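Local coordinates for radical SAM domain protein (Methanothrix thermoacetophila, PDB 6Y1X) that probably builds the carbide-containing precursor of the nitrogenase iron-molybdenum cofactor, using radical S-adenosylmethionine chemistry and bound [4Fe-4S] clusters, at residues Asp69-Asn74 / Val80-Leu85. Numbering follows the deposited sequence.
Sequences DFDCVN and VTSRVL. With SF4 (iron/sulfur cluster), chain D.
Asp71 faces Ser82 with its whole carboxylate, and this pairing is the tight half of the contact, built round the buried Asp71. OD1 accepts the backbone N of Ser82 at 3.1 Å, met on its syn side and 28° out of the carboxylate plane. OG of the same residue is modelled so close to OD2 that this second bond is doubtful in detail. The Ser82 N bond to OD1 orients the carboxylate, and an aspartate suits the place because its short chain carries two acceptors to one residue. Asp71 CG lies anti to its own carbonyl carbon (chi1 -67°), which sets the acid towards Ser82; the backbone N of Asp71 separately donates a hydrogen bond to Val80 O, 2.7 Å away. A water completes the link, donating to Asp71 O and accepting from Val80 N. The methyl CG1 of Val80 rests 3.7 Å from Asp71 OD2, an apolar flank to the charged group.

The other side is looser and nearer solvent. Here the Phe70 ring offers its edge: Val80 O lies there in plane, and CD1 is 3.7 Å from Thr81 OG1. Asp69 CB covers one ring face. Replacing Phe70 with an alanine would probably leave Val80 O and the Thr81 hydroxyl without this aromatic edge and open a gap beside them. Threonine fits the exposed margin, its hydroxyl beside the ring edge and near Asp69 O.

Cys72, next in the chain, binds FE3 of the [4Fe-4S] cluster through SG at 2.3 Å, so the pairing lies directly beside a cluster ligand. Both segments belong to the long loop between strand 61-63 and helix 87-100, with Pro112, beyond strand 104-109, touching Asp71 and Pro54, just after strand 49-52, touching Ser82.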
ATOM      1  N   ASP A  69     -16.014   5.555  -3.790  1.00 23.46           N
ATOM      2  CA  ASP A  69     -16.103   7.012  -3.735  1.00 30.66           C
ATOM      3  C   ASP A  69     -14.920   7.624  -3.000  1.00 34.84           C
ATOM      4  O   ASP A  69     -14.566   8.786  -3.244  1.00 34.59           O
ATOM      5  CB  ASP A  69     -17.396   7.436  -3.035  1.00 33.43           C
ATOM      6  CG  ASP A  69     -18.637   7.126  -3.846  1.00 41.18           C
ATOM      7  OD1 ASP A  69     -18.508   6.669  -5.003  1.00 42.33           O
ATOM      8  OD2 ASP A  69     -19.749   7.340  -3.311  1.00 39.13           O
ATOM      9  N   PHE A  70     -14.305   6.870  -2.098  1.00 25.43           N
ATOM     10  CA  PHE A  70     -13.332   7.407  -1.163  1.00 22.68           C
ATOM     11  C   PHE A  70     -11.932   6.904  -1.491  1.00 21.92           C
ATOM     12  O   PHE A  70     -11.754   5.779  -1.969  1.00 24.46           O
ATOM     13  CB  PHE A  70     -13.707   7.049   0.278  1.00 23.41           C
ATOM     14  CG  PHE A  70     -15.112   7.443   0.653  1.00 27.80           C
ATOM     15  CD1 PHE A  70     -15.519   8.765   0.586  1.00 25.45           C
ATOM     16  CD2 PHE A  70     -16.018   6.492   1.084  1.00 27.62           C
ATOM     17  CE1 PHE A  70     -16.800   9.123   0.924  1.00 27.56           C
ATOM     18  CE2 PHE A  70     -17.306   6.848   1.429  1.00 32.53           C
ATOM     19  CZ  PHE A  70     -17.697   8.165   1.351  1.00 32.65           C
ATOM     20  N   ASP A  71     -10.945   7.772  -1.256  1.00 19.22           N
ATOM     21  CA  ASP A  71      -9.547   7.434  -1.502  1.00 19.01           C
ATOM     22  C   ASP A  71      -9.203   6.095  -0.866  1.00 21.49           C
ATOM     23  O   ASP A  71      -9.627   5.803   0.256  1.00 20.56           O
ATOM     24  CB  ASP A  71      -8.623   8.514  -0.939  1.00 18.77           C
ATOM     25  CG  ASP A  71      -8.754   9.831  -1.667  1.00 21.70           C
ATOM     26  OD1 ASP A  71      -9.610   9.936  -2.571  1.00 21.41           O
ATOM     27  OD2 ASP A  71      -7.974  10.750  -1.348  1.00 27.21           O
ATOM     28  N   CYS A  72      -8.459   5.274  -1.613  1.00 20.57           N
ATOM     29  CA  CYS A  72      -8.120   3.912  -1.215  1.00 22.41           C
ATOM     30  C   CYS A  72      -7.824   3.814   0.276  1.00 18.10           C
ATOM     31  O   CYS A  72      -6.805   4.320   0.756  1.00 16.83           O
ATOM     32  CB  CYS A  72      -6.926   3.410  -2.023  1.00 20.36           C
ATOM     33  SG  CYS A  72      -6.378   1.773  -1.512  1.00 19.22           S
ATOM     34  N   VAL A  73      -8.722   3.163   1.018  1.00 16.18           N
ATOM     35  CA  VAL A  73      -8.638   3.159   2.471  1.00 20.06           C
ATOM     36  C   VAL A  73      -7.484   2.315   2.994  1.00 18.40           C
ATOM     37  O   VAL A  73      -7.188   2.362   4.192  1.00 21.83           O
ATOM     38  CB  VAL A  73     -10.000   2.692   3.033  1.00 22.06           C
ATOM     39  CG1 VAL A  73     -10.280   1.246   2.640  1.00 16.44           C
ATOM     40  CG2 VAL A  73     -10.115   2.929   4.541  1.00 27.86           C
ATOM     41  N   ASN A  74      -6.791   1.572   2.128  1.00 23.36           N
ATOM     42  CA  ASN A  74      -5.595   0.871   2.586  1.00 21.79           C
ATOM     43  C   ASN A  74      -4.498   1.848   2.980  1.00 23.53           C
ATOM     44  O   ASN A  74      -3.683   1.542   3.856  1.00 23.07           O
ATOM     45  CB  ASN A  74      -5.071  -0.082   1.510  1.00 21.59           C
ATOM     46  CG  ASN A  74      -6.010  -1.237   1.243  1.00 24.97           C
ATOM     47  OD1 ASN A  74      -6.800  -1.623   2.105  1.00 21.95           O
ATOM     48  ND2 ASN A  74      -5.924  -1.804   0.045  1.00 27.95           N
ATOM     49  N   VAL A  80     -12.446  10.013   2.663  1.00 26.53           N
ATOM     50  CA  VAL A  80     -11.799  11.168   2.046  1.00 26.08           C
ATOM     51  C   VAL A  80     -12.021  11.095   0.545  1.00 24.79           C
ATOM     52  O   VAL A  80     -11.897  10.022  -0.058  1.00 23.36           O
ATOM     53  CB  VAL A  80     -10.296  11.212   2.381  1.00 29.56           C
ATOM     54  CG1 VAL A  80      -9.604  12.342   1.628  1.00 31.07           C
ATOM     55  CG2 VAL A  80     -10.100  11.385   3.871  1.00 36.58           C
ATOM     56  N   THR A  81     -12.317  12.239  -0.064  1.00 20.72           N
ATOM     57  CA  THR A  81     -12.449  12.377  -1.512  1.00 24.11           C
ATOM     58  C   THR A  81     -11.418  13.391  -1.997  1.00 22.56           C
ATOM     59  O   THR A  81     -11.566  14.592  -1.756  1.00 20.99           O
ATOM     60  CB  THR A  81     -13.866  12.799  -1.898  1.00 25.61           C
ATOM     61  OG1 THR A  81     -14.796  11.806  -1.451  1.00 25.54           O
ATOM     62  CG2 THR A  81     -13.987  12.958  -3.402  1.00 26.15           C
ATOM     63  N   SER A  82     -10.376  12.921  -2.673  1.00 20.52           N
ATOM     64  CA  SER A  82      -9.364  13.829  -3.190  1.00 22.51           C
ATOM     65  C   SER A  82      -9.732  14.300  -4.591  1.00 26.50           C
ATOM     66  O   SER A  82     -10.343  13.574  -5.380  1.00 29.33           O
ATOM     67  CB  SER A  82      -7.988  13.159  -3.231  1.00 27.44           C
ATOM     68  OG  SER A  82      -7.462  12.964  -1.929  1.00 26.29           O
ATOM     69  N   ARG A  83      -9.352  15.537  -4.886  1.00 23.37           N
ATOM     70  CA  ARG A  83      -9.362  16.010  -6.261  1.00 21.63           C
ATOM     71  C   ARG A  83      -8.294  15.280  -7.064  1.00 22.41           C
ATOM     72  O   ARG A  83      -7.129  15.232  -6.662  1.00 23.19           O
ATOM     73  CB  ARG A  83      -9.117  17.518  -6.283  1.00 29.95           C
ATOM     74  CG  ARG A  83      -8.976  18.112  -7.661  1.00 37.89           C
ATOM     75  CD  ARG A  83      -8.475  19.547  -7.585  1.00 44.40           C
ATOM     76  NE  ARG A  83      -8.012  20.040  -8.881  1.00 47.25           N
ATOM     77  N   VAL A  84      -8.693  14.702  -8.194  1.00 23.03           N
ATOM     78  CA  VAL A  84      -7.750  13.974  -9.035  1.00 23.19           C
ATOM     79  C   VAL A  84      -6.899  14.981  -9.797  1.00 25.35           C
ATOM     80  O   VAL A  84      -7.423  15.928 -10.392  1.00 25.89           O
ATOM     81  CB  VAL A  84      -8.492  13.029  -9.993  1.00 23.53           C
ATOM     82  CG1 VAL A  84      -7.506  12.321 -10.913  1.00 21.29           C
ATOM     83  CG2 VAL A  84      -9.320  12.027  -9.209  1.00 26.19           C
ATOM     84  N   LEU A  85      -5.589  14.755  -9.813  1.00 29.20           N
ATOM     85  CA  LEU A  85      -4.645  15.623 -10.503  1.00 29.61           C
ATOM     86  C   LEU A  85      -4.074  14.929 -11.729  1.00 29.04           C
ATOM     87  O   LEU A  85      -3.827  13.719 -11.710  1.00 28.36           O
ATOM     88  CB  LEU A  85      -3.504  16.037  -9.572  1.00 28.03           C
ATOM     89  CG  LEU A  85      -3.884  16.822  -8.316  1.00 31.44           C
ATOM     90  CD1 LEU A  85      -2.638  17.238  -7.557  1.00 30.84           C
ATOM     91  CD2 LEU A  85      -4.709  18.047  -8.696  1.00 25.45           C
TER
HETATM   92 FE1  SF4 D 302     -10.736   0.262  -2.657  1.00 30.46          FE
HETATM   93 FE2  SF4 D 302      -9.290  -1.995  -2.393  1.00 31.68          FE
HETATM   94 FE3  SF4 D 302      -8.044   0.428  -2.350  1.00 29.31          FE
HETATM   95 FE4  SF4 D 302      -9.092  -0.544  -4.673  1.00 32.20          FE
HETATM   96  S1  SF4 D 302      -7.342  -1.447  -3.486  1.00 17.35           S
HETATM   97  S2  SF4 D 302      -9.313   1.599  -3.871  1.00 16.68           S
HETATM   98  S3  SF4 D 302     -10.968  -1.643  -3.925  1.00 20.44           S
HETATM   99  S4  SF4 D 302      -9.538  -0.360  -0.794  1.00 17.64           S
HETATM  100  O   HOH W   1     -10.894   7.422   2.187  1.00 27.28           O